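Local coordinates for protein adenosine deaminase (PDB 4GXW) that binds a zinc ion in a TIM-barrel amidohydrolase fold and probably deaminates adenine or a related purine, at residues A[226-229]-A[230-234]; A[253-256]-A[257-260]; A[287-291]-A[292-296]; A[327-330]-A[331-334]; A[339-343]-A[344-348]. All coordinates share one frame; numbering follows the deposited sequence.

Contact 1 of 5, residues A[226-229]-A[230-234]; sequences NVET and AVDLL
Glu-228 and Asp-232 sit one turn apart on the last turns of helix 224-232, the helix of the beta-alpha-beta unit between strands 212-217 and 238-239 of the TIM barrel. Their carboxylates do not touch: Glu-228 OE2 and Asp-232 OD2 stay 4.7 Å apart, with the two planes turned 68° to each other. A water donates to both, at 2.9 Å from Glu-228 OE2 and 2.8 Å from Asp-232 OD2, and so probably eases the repulsion of two like charges. Glu-228 reaches it by an extended chain, CG anti to the backbone N (chi1 -178°). Asp-232 is also held from helix 249-258, by a salt bridge to Arg-258 and a hydrogen bond from Tyr-255.

A second pair, Thr-229 and Leu-233, runs side by side and points the same way. The Thr-229 methyl CG2, trans to the main-chain nitrogen, meets Leu-233 CD2 at 3.9 Å, whereas OG1 turns back to hydrogen-bond with the carbonyl of Arg-225. On the buried side, Val-231 lays CG2 against Val-227 O at 3.4 Å.

Thr-229 O is a forked acceptor. It takes Leu-233 N at 2.8 Å, tilted 31° from the carbonyl plane, and Leu-234 N at 3.0 Å, nearly along the C=O axis.

Contact 2 of 5, residues A[253-256]-A[257-260]; sequences ARYA and ERGI
Tyr-255 and Ile-260 meet where helix 249-258 ends in a Schellman motif, with Gly-259 as the residue of positive phi (71°). Two backbone bonds define the motif. Ile-260 N reaches back to Tyr-255 O at 3.3 Å, and inside that loop Gly-259 N donates to Ala-256 O at 3.1 Å, approaching from above the carbonyl plane, 69° out of it. In the last helical turn Arg-258 N donates to Arg-254 O.

Apolar contact closes the same loop: Ile-260 CG1 comes to 4.2 Å from Tyr-255 CB, as expected when a Schellman turn brings the residue after the glycine back over the last helical turn.

Water and charge form the third group. A water bridges Arg-254 O and Glu-257 OE1, donating to both, on the exposed side of the helix. Arg-258 bends at chi3 and thereby runs alongside Tyr-255, the guanidinium and ring planes standing 79° apart, both groups being directed to Asp-232 on helix 224-232. The Arg-258 NH1 that faces this carboxylate also lies obliquely to the ring, 3.7 Å from Tyr-255 CE1.

Contact 3 of 5, residues A[287-291]-A[292-296]; sequences RKMPG and LGLKI
Pro-290 and Ile-296 fit together as ring against branch: the proline pushes CG onto Ile-296 CD1 at 3.5 Å, the two side chains crossing at about a right angle. Ile-296 holds CG1 between its backbone N and carbonyl carbon (chi1 73°), which sends CD1 to the proline and leaves CG2 to meet Met-289 CB at 3.7 Å. Met-289 is bent at chi3, bringing CE back to 4.1 Å from both Leu-294 CD1 and Ile-296 CG2. These two methyls thus form the hollow that receives the methionine tip. Phe-262 of the neighbouring strand 261-264 and Phe-331 of helix 325-338 pack around the cluster.

The backbone curls tightly to present these groups. Met-289 O accepts from Leu-292 N at 3.0 Å and from Leu-294 N at 3.2 Å, the donors arriving from opposite faces of the carbonyl plane. Gly-293, at phi 91°, makes the reversal, its N donating to Pro-290 O at 2.9 Å, and a water joins Pro-290 O to Leu-294 O.

Polar links therefore close the turn while apolar side chains fill its inner side, and this chemistry is consistent with a lead-in to barrel strand 295-298 held both by its own hydrogen bonds and by burial against neighbouring elements.

Contact 4 of 5, residues A[327-330]-A[331-334]; sequences DLKQ and FMLN
Regular i to i+4 bonds join Asp-327 to Phe-331 and Gln-330 to Asn-334 in helix 325-338, Phe-331 N lying 2.9 Å from Asp-327 O and Asn-334 N 2.8 Å from Gln-330 O.

The Phe-331 ring folds back over its own helix. With CG anti to the carbonyl carbon (chi1 -61°), it brings one face over Asp-327 O, which stands 3.3 Å above the ring plane and offset toward the rim. Leu-328 crosses the ring obliquely and sets CD1 4.0 Å from Phe-331 CE2. At the in-plane edge lies Asn-334 ND2, whose hydrogen bond goes to Ile-296 O on the neighbouring strand. Phe-323 adds an edge-to-face contact, and Trp-314 and Met-317 of helix 310-319 touch both Leu-328 and Phe-331, so this side of the helix is buried.

The exposed Gln-330 bends at chi2 (-50°), curling its amide across Leu-333, with NE2 3.8 Å from Leu-333 CD1. The other end of the amide is linked by water: one molecule donates to Gln-330 OE1 and to the buried Asn-334 OD1, each at 3.0 Å. Asn-334 is thus held at both ends of its amide, OD1 by the water and ND2 by the strand carbonyl, which would fix its rotation. On a further flank Lys-329, fully extended to a salt bridge with Asp-358, and Met-332 pack on helix 343-371.

Phe-331 and Asn-334 thus face strand 295-298, Leu-328 faces helix 310-319, and Lys-329 and Met-332 face helix 343-371, which places helix 325-338 in the helical layer around the TIM barrel.

Contact 5 of 5, residues A[339-343]-A[344-348]; sequences AWVDD and DTKAA
Asp-342 is the N-cap of helix 343-371, and Thr-345 is its partner. The capping bond and a second, side-chain bond converge on one oxygen: Asp-342 OD1 accepts from Thr-345 N at 3.0 Å, nearly in line with its C-O bond, and from Thr-345 OG1 at 2.8 Å on the syn side, 34° out of the carboxylate plane. Asp-342 reaches both because its CG sits between the backbone N and carbonyl carbon (chi1 63°). Backbone bonds then start the helix, Lys-346 N to Asp-342 O and Ala-347 N to Asp-343 O.

Apolar contact lies just behind the cap, where Val-341 CG2 touches both Thr-345 CG2 and Lys-346 CG at 3.8 Å.

Water and charge make up the third group. The extended Lys-346 runs back along the loop, its CE 3.2 Å from Ala-339 O, and its NZ hydrogen-bonds to the carbonyl of Asp-337. One water links NZ to Ala-339 O; two others join it to Asp-343 OD1, 4.9 Å from NZ, one of them only weakly.

Three acidic residues at the helix start, Asp-342, Asp-343 and Asp-344, would interact favourably with the helix dipole, while the ammonium of Lys-346 probably offsets part of the charge of Asp-343 and ties helix 343-371 to the end of the preceding one.

All five contacts are local, yet three pairs of them join up around the barrel. Contacts 1 and 2 bind two successive helices through a salt bridge and a hydrogen bond, and contact 2 is the more exposed of them. Contacts 2 and 3 meet by packing, Ala-256 CB on Gly-293 O. Contacts 3 and 4 join strand 295-298 to helix 325-338, mainly by apolar packing, with one amide-to-carbonyl hydrogen bond. Contact 5 touches none of the others, though its helix follows that of contact 4, and it relies on capping and water. Contacts 1 and 2 lie at the C-terminal parts of their helices, contact 5 at a helix start, contact 4 within a helix, contact 3 at a turn into a strand.

Contact 1 of 5, residues A[226-229]-A[230-234]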
loop_
_atom_site.group_PDB
_atom_site.type_symbol
_atom_site.label_atom_id
_atom_site.label_comp_id
_atom_site.label_asym_id
_atom_site.label_seq_id
_atom_site.Cartn_x
_atom_site.Cartn_y
_atom_site.Cartn_z
ATOM N N ASN A 226 -16.538 1.428 -10.904
ATOM C CA ASN A 226 -15.769 0.337 -10.295
ATOM C C ASN A 226 -15.676 0.479 -8.784
ATOM O O ASN A 226 -15.653 -0.515 -8.053
ATOM C CB ASN A 226 -14.359 0.229 -10.882
ATOM C CG ASN A 226 -14.348 -0.386 -12.270
ATOM O OD1 ASN A 226 -15.397 -0.732 -12.827
ATOM N ND2 ASN A 226 -13.150 -0.533 -12.839
ATOM N N VAL A 227 -15.584 1.718 -8.305
ATOM C CA VAL A 227 -15.595 1.959 -6.862
ATOM C C VAL A 227 -16.947 1.570 -6.269
ATOM O O VAL A 227 -17.016 0.889 -5.235
ATOM C CB VAL A 227 -15.251 3.430 -6.536
ATOM C CG1 VAL A 227 -15.189 3.654 -5.023
ATOM C CG2 VAL A 227 -13.927 3.810 -7.187
ATOM N N GLU A 228 -18.015 2.013 -6.921
ATOM C CA GLU A 228 -19.361 1.643 -6.500
ATOM C C GLU A 228 -19.551 0.122 -6.454
ATOM O O GLU A 228 -20.113 -0.420 -5.497
ATOM C CB GLU A 228 -20.412 2.283 -7.420
ATOM C CG GLU A 228 -21.839 1.982 -7.003
ATOM C CD GLU A 228 -22.859 2.479 -8.001
ATOM O OE1 GLU A 228 -22.542 2.535 -9.217
ATOM O OE2 GLU A 228 -23.987 2.810 -7.567
ATOM N N THR A 229 -19.087 -0.571 -7.489
ATOM C CA THR A 229 -19.190 -2.026 -7.532
ATOM C C THR A 229 -18.403 -2.679 -6.385
ATOM O O THR A 229 -18.908 -3.590 -5.718
ATOM C CB THR A 229 -18.719 -2.561 -8.890
ATOM O OG1 THR A 229 -19.586 -2.044 -9.906
ATOM C CG2 THR A 229 -18.777 -4.081 -8.919
ATOM N N ALA A 230 -17.182 -2.212 -6.127
ATOM C CA ALA A 230 -16.404 -2.769 -5.022
ATOM C C ALA A 230 -17.127 -2.617 -3.691
ATOM O O ALA A 230 -17.222 -3.572 -2.901
ATOM C CB ALA A 230 -15.035 -2.125 -4.954
ATOM N N VAL A 231 -17.645 -1.419 -3.438
ATOM C CA VAL A 231 -18.277 -1.141 -2.159
ATOM C C VAL A 231 -19.653 -1.789 -2.018
ATOM O O VAL A 231 -19.967 -2.354 -0.970
ATOM C CB VAL A 231 -18.357 0.379 -1.914
ATOM C CG1 VAL A 231 -19.122 0.678 -0.636
ATOM C CG2 VAL A 231 -16.950 0.976 -1.864
ATOM N N ASP A 232 -20.465 -1.714 -3.067
ATOM C CA ASP A 232 -21.867 -2.117 -2.955
ATOM C C ASP A 232 -22.241 -3.468 -3.556
ATOM O O ASP A 232 -23.327 -3.971 -3.285
ATOM C CB ASP A 232 -22.786 -1.020 -3.510
ATOM C CG ASP A 232 -22.779 0.225 -2.650
ATOM O OD1 ASP A 232 -22.646 0.081 -1.415
ATOM O OD2 ASP A 232 -22.910 1.339 -3.206
ATOM N N LEU A 233 -21.360 -4.053 -4.364
ATOM C CA LEU A 233 -21.559 -5.427 -4.819
ATOM C C LEU A 233 -20.621 -6.366 -4.064
ATOM O O LEU A 233 -21.063 -7.341 -3.451
ATOM C CB LEU A 233 -21.325 -5.570 -6.330
ATOM C CG LEU A 233 -21.540 -7.020 -6.802
ATOM C CD1 LEU A 233 -23.007 -7.436 -6.714
ATOM C CD2 LEU A 233 -20.981 -7.230 -8.202
ATOM N N LEU A 234 -19.325 -6.076 -4.099
ATOM C CA LEU A 234 -18.352 -6.944 -3.441
ATOM C C LEU A 234 -18.395 -6.781 -1.922
ATOM O O LEU A 234 -17.940 -7.663 -1.191
ATOM C CB LEU A 234 -16.936 -6.687 -3.962
ATOM C CG LEU A 234 -16.735 -6.845 -5.469
ATOM C CD1 LEU A 234 -15.258 -6.697 -5.780
ATOM C CD2 LEU A 234 -17.270 -8.184 -5.987
HETATM O O HOH W 1 -24.859 1.290 -5.221
#

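Contact 2 of 5, residues A[253-256]-A[257-260]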
loop_
_atom_site.group_PDB
_atom_site.type_symbol
_atom_site.label_atom_id
_atom_site.label_comp_id
_atom_site.label_asym_id
_atom_site.label_seq_id
_atom_site.Cartn_x
_atom_site.Cartn_y
_atom_site.Cartn_z
ATOM N N ALA A 253 -20.743 11.524 -0.939
ATOM C CA ALA A 253 -21.545 11.805 0.251
ATOM C C ALA A 253 -21.957 10.516 0.966
ATOM O O ALA A 253 -21.878 10.423 2.193
ATOM C CB ALA A 253 -22.767 12.634 -0.119
ATOM N N ARG A 254 -22.378 9.519 0.194
ATOM C CA ARG A 254 -22.820 8.254 0.777
ATOM C C ARG A 254 -21.684 7.520 1.464
ATOM O O ARG A 254 -21.842 7.008 2.571
ATOM C CB ARG A 254 -23.464 7.360 -0.281
ATOM C CG ARG A 254 -24.780 7.908 -0.780
ATOM C CD ARG A 254 -25.496 6.961 -1.721
ATOM N NE ARG A 254 -26.701 7.600 -2.241
ATOM C CZ ARG A 254 -27.847 7.690 -1.574
ATOM N NH1 ARG A 254 -27.955 7.173 -0.356
ATOM N NH2 ARG A 254 -28.890 8.300 -2.124
ATOM N N TYR A 255 -20.529 7.485 0.819
ATOM C CA TYR A 255 -19.413 6.735 1.376
ATOM C C TYR A 255 -18.714 7.510 2.494
ATOM O O TYR A 255 -18.141 6.902 3.394
ATOM C CB TYR A 255 -18.434 6.288 0.284
ATOM C CG TYR A 255 -19.024 5.310 -0.726
ATOM C CD1 TYR A 255 -20.291 4.740 -0.556
ATOM C CD2 TYR A 255 -18.305 4.951 -1.853
ATOM C CE1 TYR A 255 -20.818 3.851 -1.499
ATOM C CE2 TYR A 255 -18.824 4.069 -2.789
ATOM C CZ TYR A 255 -20.070 3.521 -2.608
ATOM O OH TYR A 255 -20.566 2.649 -3.557
ATOM N N ALA A 256 -18.775 8.841 2.441
ATOM C CA ALA A 256 -18.360 9.665 3.579
ATOM C C ALA A 256 -19.194 9.325 4.818
ATOM O O ALA A 256 -18.654 9.114 5.900
ATOM C CB ALA A 256 -18.480 11.144 3.244
ATOM N N GLU A 257 -20.511 9.262 4.652
ATOM C CA GLU A 257 -21.393 8.928 5.768
ATOM C C GLU A 257 -21.109 7.534 6.337
ATOM O O GLU A 257 -21.201 7.315 7.546
ATOM C CB GLU A 257 -22.855 9.042 5.333
ATOM C CG GLU A 257 -23.844 8.715 6.427
ATOM C CD GLU A 257 -25.267 8.963 5.997
ATOM O OE1 GLU A 257 -25.655 8.496 4.904
ATOM O OE2 GLU A 257 -26.003 9.636 6.743
ATOM N N ARG A 258 -20.756 6.594 5.468
ATOM C CA ARG A 258 -20.482 5.227 5.904
ATOM C C ARG A 258 -19.076 5.067 6.489
ATOM O O ARG A 258 -18.760 4.023 7.069
ATOM C CB ARG A 258 -20.730 4.236 4.756
ATOM C CG ARG A 258 -22.223 3.978 4.523
ATOM C CD ARG A 258 -22.530 3.347 3.170
ATOM N NE ARG A 258 -21.895 2.044 3.012
ATOM C CZ ARG A 258 -21.958 1.307 1.905
ATOM N NH1 ARG A 258 -22.644 1.737 0.857
ATOM N NH2 ARG A 258 -21.340 0.137 1.853
ATOM N N GLY A 259 -18.239 6.089 6.331
ATOM C CA GLY A 259 -16.902 6.061 6.905
ATOM C C GLY A 259 -15.928 5.100 6.236
ATOM O O GLY A 259 -14.988 4.624 6.872
ATOM N N ILE A 260 -16.156 4.815 4.958
ATOM C CA ILE A 260 -15.281 3.925 4.197
ATOM C C ILE A 260 -13.883 4.534 4.082
ATOM O O ILE A 260 -13.741 5.679 3.659
ATOM C CB ILE A 260 -15.827 3.697 2.760
ATOM C CG1 ILE A 260 -17.262 3.162 2.789
ATOM C CG2 ILE A 260 -14.895 2.785 1.955
ATOM C CD1 ILE A 260 -17.441 1.942 3.642
HETATM O O HOH W 2 -24.574 6.575 3.352
HETATM O O HOH W 3 -14.965 7.989 3.924
#

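Contact 3 of 5, residues A[287-291]-A[292-296]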
loop_
_atom_site.group_PDB
_atom_site.type_symbol
_atom_site.label_atom_id
_atom_site.label_comp_id
_atom_site.label_asym_id
_atom_site.label_seq_id
_atom_site.Cartn_x
_atom_site.Cartn_y
_atom_site.Cartn_z
ATOM N N ARG A 287 -6.038 14.972 -3.828
ATOM C CA ARG A 287 -6.025 16.269 -3.156
ATOM C C ARG A 287 -7.430 16.711 -2.723
ATOM O O ARG A 287 -7.583 17.402 -1.708
ATOM C CB ARG A 287 -5.391 17.323 -4.075
ATOM C CG ARG A 287 -5.099 18.664 -3.430
ATOM C CD ARG A 287 -4.707 19.702 -4.481
ATOM N NE ARG A 287 -4.224 20.928 -3.857
ATOM C CZ ARG A 287 -2.937 21.191 -3.663
ATOM N NH1 ARG A 287 -2.565 22.323 -3.079
ATOM N NH2 ARG A 287 -2.022 20.316 -4.065
ATOM N N LYS A 288 -8.438 16.296 -3.485
ATOM C CA LYS A 288 -9.818 16.725 -3.265
ATOM C C LYS A 288 -10.609 15.776 -2.371
ATOM O O LYS A 288 -11.711 16.106 -1.949
ATOM C CB LYS A 288 -10.570 16.822 -4.598
ATOM C CG LYS A 288 -9.932 17.675 -5.679
ATOM C CD LYS A 288 -10.638 17.420 -7.011
ATOM C CE LYS A 288 -10.196 18.378 -8.109
ATOM N NZ LYS A 288 -8.903 17.968 -8.732
ATOM N N MET A 289 -10.081 14.586 -2.112
ATOM C CA MET A 289 -10.893 13.569 -1.439
ATOM C C MET A 289 -11.362 13.932 -0.007
ATOM O O MET A 289 -12.545 13.771 0.313
ATOM C CB MET A 289 -10.237 12.178 -1.521
ATOM C CG MET A 289 -10.245 11.601 -2.944
ATOM S SD MET A 289 -9.194 10.160 -3.168
ATOM C CE MET A 289 -10.229 8.839 -2.543
ATOM N N PRO A 290 -10.462 14.449 0.848
ATOM C CA PRO A 290 -10.918 14.799 2.201
ATOM C C PRO A 290 -11.990 15.900 2.215
ATOM O O PRO A 290 -12.921 15.844 3.024
ATOM C CB PRO A 290 -9.623 15.254 2.900
ATOM C CG PRO A 290 -8.537 14.489 2.184
ATOM C CD PRO A 290 -8.991 14.514 0.737
ATOM N N GLY A 291 -11.878 16.880 1.316
ATOM C CA GLY A 291 -12.869 17.942 1.214
ATOM C C GLY A 291 -14.235 17.437 0.772
ATOM O O GLY A 291 -15.245 18.114 0.960
ATOM N N LEU A 292 -14.263 16.250 0.174
ATOM C CA LEU A 292 -15.506 15.598 -0.213
ATOM C C LEU A 292 -16.027 14.687 0.909
ATOM O O LEU A 292 -16.993 13.938 0.718
ATOM C CB LEU A 292 -15.304 14.817 -1.514
ATOM C CG LEU A 292 -15.335 15.669 -2.786
ATOM C CD1 LEU A 292 -14.733 14.920 -3.968
ATOM C CD2 LEU A 292 -16.774 16.079 -3.086
ATOM N N GLY A 293 -15.382 14.760 2.070
ATOM C CA GLY A 293 -15.820 14.033 3.250
ATOM C C GLY A 293 -15.216 12.648 3.406
ATOM O O GLY A 293 -15.521 11.947 4.371
ATOM N N LEU A 294 -14.358 12.249 2.471
ATOM C CA LEU A 294 -13.811 10.897 2.471
ATOM C C LEU A 294 -12.632 10.768 3.418
ATOM O O LEU A 294 -11.829 11.694 3.552
ATOM C CB LEU A 294 -13.375 10.498 1.060
ATOM C CG LEU A 294 -14.453 10.629 -0.015
ATOM C CD1 LEU A 294 -13.867 10.310 -1.380
ATOM C CD2 LEU A 294 -15.631 9.710 0.284
ATOM N N LYS A 295 -12.538 9.614 4.074
ATOM C CA LYS A 295 -11.398 9.267 4.918
ATOM C C LYS A 295 -10.305 8.651 4.072
ATOM O O LYS A 295 -10.492 7.557 3.534
ATOM C CB LYS A 295 -11.820 8.250 5.987
ATOM C CG LYS A 295 -12.769 8.784 7.040
ATOM C CD LYS A 295 -12.958 7.761 8.163
ATOM C CE LYS A 295 -13.771 8.327 9.320
ATOM N NZ LYS A 295 -13.778 7.394 10.487
ATOM N N ILE A 296 -9.176 9.337 3.945
ATOM C CA ILE A 296 -8.042 8.790 3.219
ATOM C C ILE A 296 -6.881 8.481 4.156
ATOM O O ILE A 296 -6.817 8.990 5.281
ATOM C CB ILE A 296 -7.572 9.696 2.047
ATOM C CG1 ILE A 296 -6.859 10.954 2.565
ATOM C CG2 ILE A 296 -8.749 10.041 1.132
ATOM C CD1 ILE A 296 -6.299 11.846 1.449
HETATM O O HOH W 4 -12.830 14.121 5.302
#

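Contact 4 of 5, residues A[327-330]-A[331-334]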
loop_
_atom_site.group_PDB
_atom_site.type_symbol
_atom_site.label_atom_id
_atom_site.label_comp_id
_atom_site.label_asym_id
_atom_site.label_seq_id
_atom_site.Cartn_x
_atom_site.Cartn_y
_atom_site.Cartn_z
ATOM N N ASP A 327 -4.729 17.919 9.387
ATOM C CA ASP A 327 -5.172 16.920 8.413
ATOM C C ASP A 327 -4.422 15.599 8.583
ATOM O O ASP A 327 -5.018 14.521 8.520
ATOM C CB ASP A 327 -4.969 17.415 6.974
ATOM C CG ASP A 327 -5.901 18.541 6.594
ATOM O OD1 ASP A 327 -7.058 18.571 7.077
ATOM O OD2 ASP A 327 -5.477 19.397 5.780
ATOM N N LEU A 328 -3.108 15.681 8.775
ATOM C CA LEU A 328 -2.295 14.478 8.976
ATOM C C LEU A 328 -2.718 13.704 10.232
ATOM O O LEU A 328 -2.728 12.476 10.221
ATOM C CB LEU A 328 -0.794 14.808 9.000
ATOM C CG LEU A 328 -0.055 14.701 7.655
ATOM C CD1 LEU A 328 -0.744 15.501 6.554
ATOM C CD2 LEU A 328 1.407 15.124 7.806
ATOM N N LYS A 329 -3.094 14.407 11.298
ATOM C CA LYS A 329 -3.608 13.714 12.473
ATOM C C LYS A 329 -4.858 12.900 12.123
ATOM O O LYS A 329 -5.007 11.749 12.548
ATOM C CB LYS A 329 -3.913 14.699 13.608
ATOM C CG LYS A 329 -4.236 14.017 14.933
ATOM C CD LYS A 329 -4.522 15.009 16.039
ATOM C CE LYS A 329 -4.863 14.291 17.343
ATOM N NZ LYS A 329 -5.096 15.266 18.446
ATOM N N GLN A 330 -5.753 13.496 11.338
ATOM C CA GLN A 330 -6.938 12.783 10.881
ATOM C C GLN A 330 -6.574 11.580 10.013
ATOM O O GLN A 330 -7.179 10.521 10.150
ATOM C CB GLN A 330 -7.907 13.719 10.157
ATOM C CG GLN A 330 -8.549 14.742 11.080
ATOM C CD GLN A 330 -9.133 14.105 12.330
ATOM O OE1 GLN A 330 -9.930 13.171 12.249
ATOM N NE2 GLN A 330 -8.722 14.603 13.499
ATOM N N PHE A 331 -5.586 11.730 9.133
ATOM C CA PHE A 331 -5.160 10.597 8.315
ATOM C C PHE A 331 -4.640 9.445 9.185
ATOM O O PHE A 331 -4.879 8.280 8.875
ATOM C CB PHE A 331 -4.060 10.986 7.320
ATOM C CG PHE A 331 -4.456 12.034 6.316
ATOM C CD1 PHE A 331 -5.787 12.309 6.012
ATOM C CD2 PHE A 331 -3.468 12.761 5.677
ATOM C CE1 PHE A 331 -6.115 13.276 5.075
ATOM C CE2 PHE A 331 -3.789 13.735 4.749
ATOM C CZ PHE A 331 -5.112 14.002 4.453
ATOM N N MET A 332 -3.911 9.777 10.246
ATOM C CA MET A 332 -3.453 8.779 11.209
ATOM C C MET A 332 -4.637 8.038 11.832
ATOM O O MET A 332 -4.653 6.802 11.899
ATOM C CB MET A 332 -2.611 9.434 12.313
ATOM C CG MET A 332 -2.126 8.427 13.348
ATOM S SD MET A 332 -1.267 9.184 14.738
ATOM C CE MET A 332 -2.633 9.943 15.602
ATOM N N LEU A 333 -5.639 8.792 12.264
ATOM C CA LEU A 333 -6.836 8.186 12.829
ATOM C C LEU A 333 -7.589 7.339 11.800
ATOM O O LEU A 333 -8.125 6.279 12.137
ATOM C CB LEU A 333 -7.738 9.259 13.447
ATOM C CG LEU A 333 -7.118 10.002 14.639
ATOM C CD1 LEU A 333 -7.984 11.178 15.033
ATOM C CD2 LEU A 333 -6.927 9.051 15.817
ATOM N N ASN A 334 -7.607 7.789 10.544
ATOM C CA ASN A 334 -8.218 7.010 9.467
ATOM C C ASN A 334 -7.542 5.656 9.279
ATOM O O ASN A 334 -8.202 4.647 9.023
ATOM C CB ASN A 334 -8.194 7.782 8.144
ATOM C CG ASN A 334 -9.003 9.067 8.192
ATOM O OD1 ASN A 334 -9.856 9.263 9.075
ATOM N ND2 ASN A 334 -8.753 9.944 7.223
HETATM O O HOH W 5 -11.168 11.824 9.904
#

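Contact 5 of 5, residues A[339-343]-A[344-348]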
loop_
_atom_site.group_PDB
_atom_site.type_symbol
_atom_site.label_atom_id
_atom_site.label_comp_id
_atom_site.label_asym_id
_atom_site.label_seq_id
_atom_site.Cartn_x
_atom_site.Cartn_y
_atom_site.Cartn_z
ATOM N N ALA A 339 -7.768 -0.254 9.684
ATOM C CA ALA A 339 -6.969 -1.451 9.921
ATOM C C ALA A 339 -7.823 -2.675 10.238
ATOM O O ALA A 339 -8.919 -2.576 10.795
ATOM C CB ALA A 339 -5.947 -1.199 11.032
ATOM N N TRP A 340 -7.284 -3.838 9.897
ATOM C CA TRP A 340 -7.973 -5.097 10.114
ATOM C C TRP A 340 -7.528 -5.709 11.438
ATOM O O TRP A 340 -6.879 -6.754 11.489
ATOM C CB TRP A 340 -7.743 -6.021 8.922
ATOM C CG TRP A 340 -8.503 -5.553 7.705
ATOM C CD1 TRP A 340 -9.409 -4.518 7.646
ATOM C CD2 TRP A 340 -8.436 -6.100 6.382
ATOM N NE1 TRP A 340 -9.908 -4.403 6.364
ATOM C CE2 TRP A 340 -9.320 -5.352 5.572
ATOM C CE3 TRP A 340 -7.699 -7.131 5.798
ATOM C CZ2 TRP A 340 -9.503 -5.624 4.213
ATOM C CZ3 TRP A 340 -7.882 -7.399 4.455
ATOM C CH2 TRP A 340 -8.778 -6.652 3.681
ATOM N N VAL A 341 -7.876 -5.006 12.511
ATOM C CA VAL A 341 -7.610 -5.443 13.876
ATOM C C VAL A 341 -8.892 -5.261 14.671
ATOM O O VAL A 341 -9.835 -4.626 14.185
ATOM C CB VAL A 341 -6.461 -4.640 14.541
ATOM C CG1 VAL A 341 -5.153 -4.862 13.802
ATOM C CG2 VAL A 341 -6.792 -3.140 14.622
ATOM N N ASP A 342 -8.946 -5.800 15.886
ATOM C CA ASP A 342 -10.200 -5.700 16.636
ATOM C C ASP A 342 -10.430 -4.320 17.265
ATOM O O ASP A 342 -9.520 -3.474 17.302
ATOM C CB ASP A 342 -10.374 -6.835 17.660
ATOM C CG ASP A 342 -9.307 -6.840 18.742
ATOM O OD1 ASP A 342 -8.686 -5.792 19.006
ATOM O OD2 ASP A 342 -9.108 -7.908 19.359
ATOM N N ASP A 343 -11.649 -4.100 17.748
ATOM C CA ASP A 343 -12.038 -2.801 18.286
ATOM C C ASP A 343 -11.188 -2.375 19.482
ATOM O O ASP A 343 -10.885 -1.188 19.634
ATOM C CB ASP A 343 -13.518 -2.794 18.675
ATOM C CG ASP A 343 -14.434 -2.887 17.476
ATOM O OD1 ASP A 343 -13.962 -2.661 16.343
ATOM O OD2 ASP A 343 -15.631 -3.178 17.668
ATOM N N ASP A 344 -10.811 -3.332 20.330
ATOM C CA ASP A 344 -10.001 -3.012 21.508
ATOM C C ASP A 344 -8.654 -2.445 21.093
ATOM O O ASP A 344 -8.172 -1.458 21.661
ATOM C CB ASP A 344 -9.783 -4.249 22.386
ATOM C CG ASP A 344 -11.034 -4.669 23.123
ATOM O OD1 ASP A 344 -11.944 -3.826 23.287
ATOM O OD2 ASP A 344 -11.104 -5.844 23.546
ATOM N N THR A 345 -8.062 -3.067 20.082
ATOM C CA THR A 345 -6.789 -2.621 19.547
ATOM C C THR A 345 -6.920 -1.217 18.959
ATOM O O THR A 345 -6.088 -0.349 19.220
ATOM C CB THR A 345 -6.259 -3.616 18.497
ATOM O OG1 THR A 345 -6.068 -4.896 19.118
ATOM C CG2 THR A 345 -4.940 -3.138 17.910
ATOM N N LYS A 346 -7.982 -0.974 18.197
ATOM C CA LYS A 346 -8.194 0.352 17.622
ATOM C C LYS A 346 -8.341 1.401 18.713
ATOM O O LYS A 346 -7.755 2.484 18.618
ATOM C CB LYS A 346 -9.423 0.378 16.713
ATOM C CG LYS A 346 -9.262 -0.436 15.445
ATOM C CD LYS A 346 -10.504 -0.336 14.566
ATOM C CE LYS A 346 -10.349 -1.172 13.307
ATOM N NZ LYS A 346 -11.559 -1.094 12.431
ATOM N N ALA A 347 -9.110 1.083 19.753
ATOM C CA ALA A 347 -9.330 2.035 20.834
ATOM C C ALA A 347 -8.024 2.355 21.546
ATOM O O ALA A 347 -7.756 3.520 21.882
ATOM C CB ALA A 347 -10.358 1.496 21.822
ATOM N N ALA A 348 -7.207 1.329 21.783
ATOM C CA ALA A 348 -5.916 1.543 22.422
ATOM C C ALA A 348 -5.020 2.438 21.564
ATOM O O ALA A 348 -4.386 3.368 22.067
ATOM C CB ALA A 348 -5.237 0.206 22.727
HETATM O O HOH W 6 -11.591 -3.259 10.671
HETATM O O HOH W 7 -12.431 -3.667 14.299
HETATM O O HOH W 8 -14.146 -0.737 14.349
#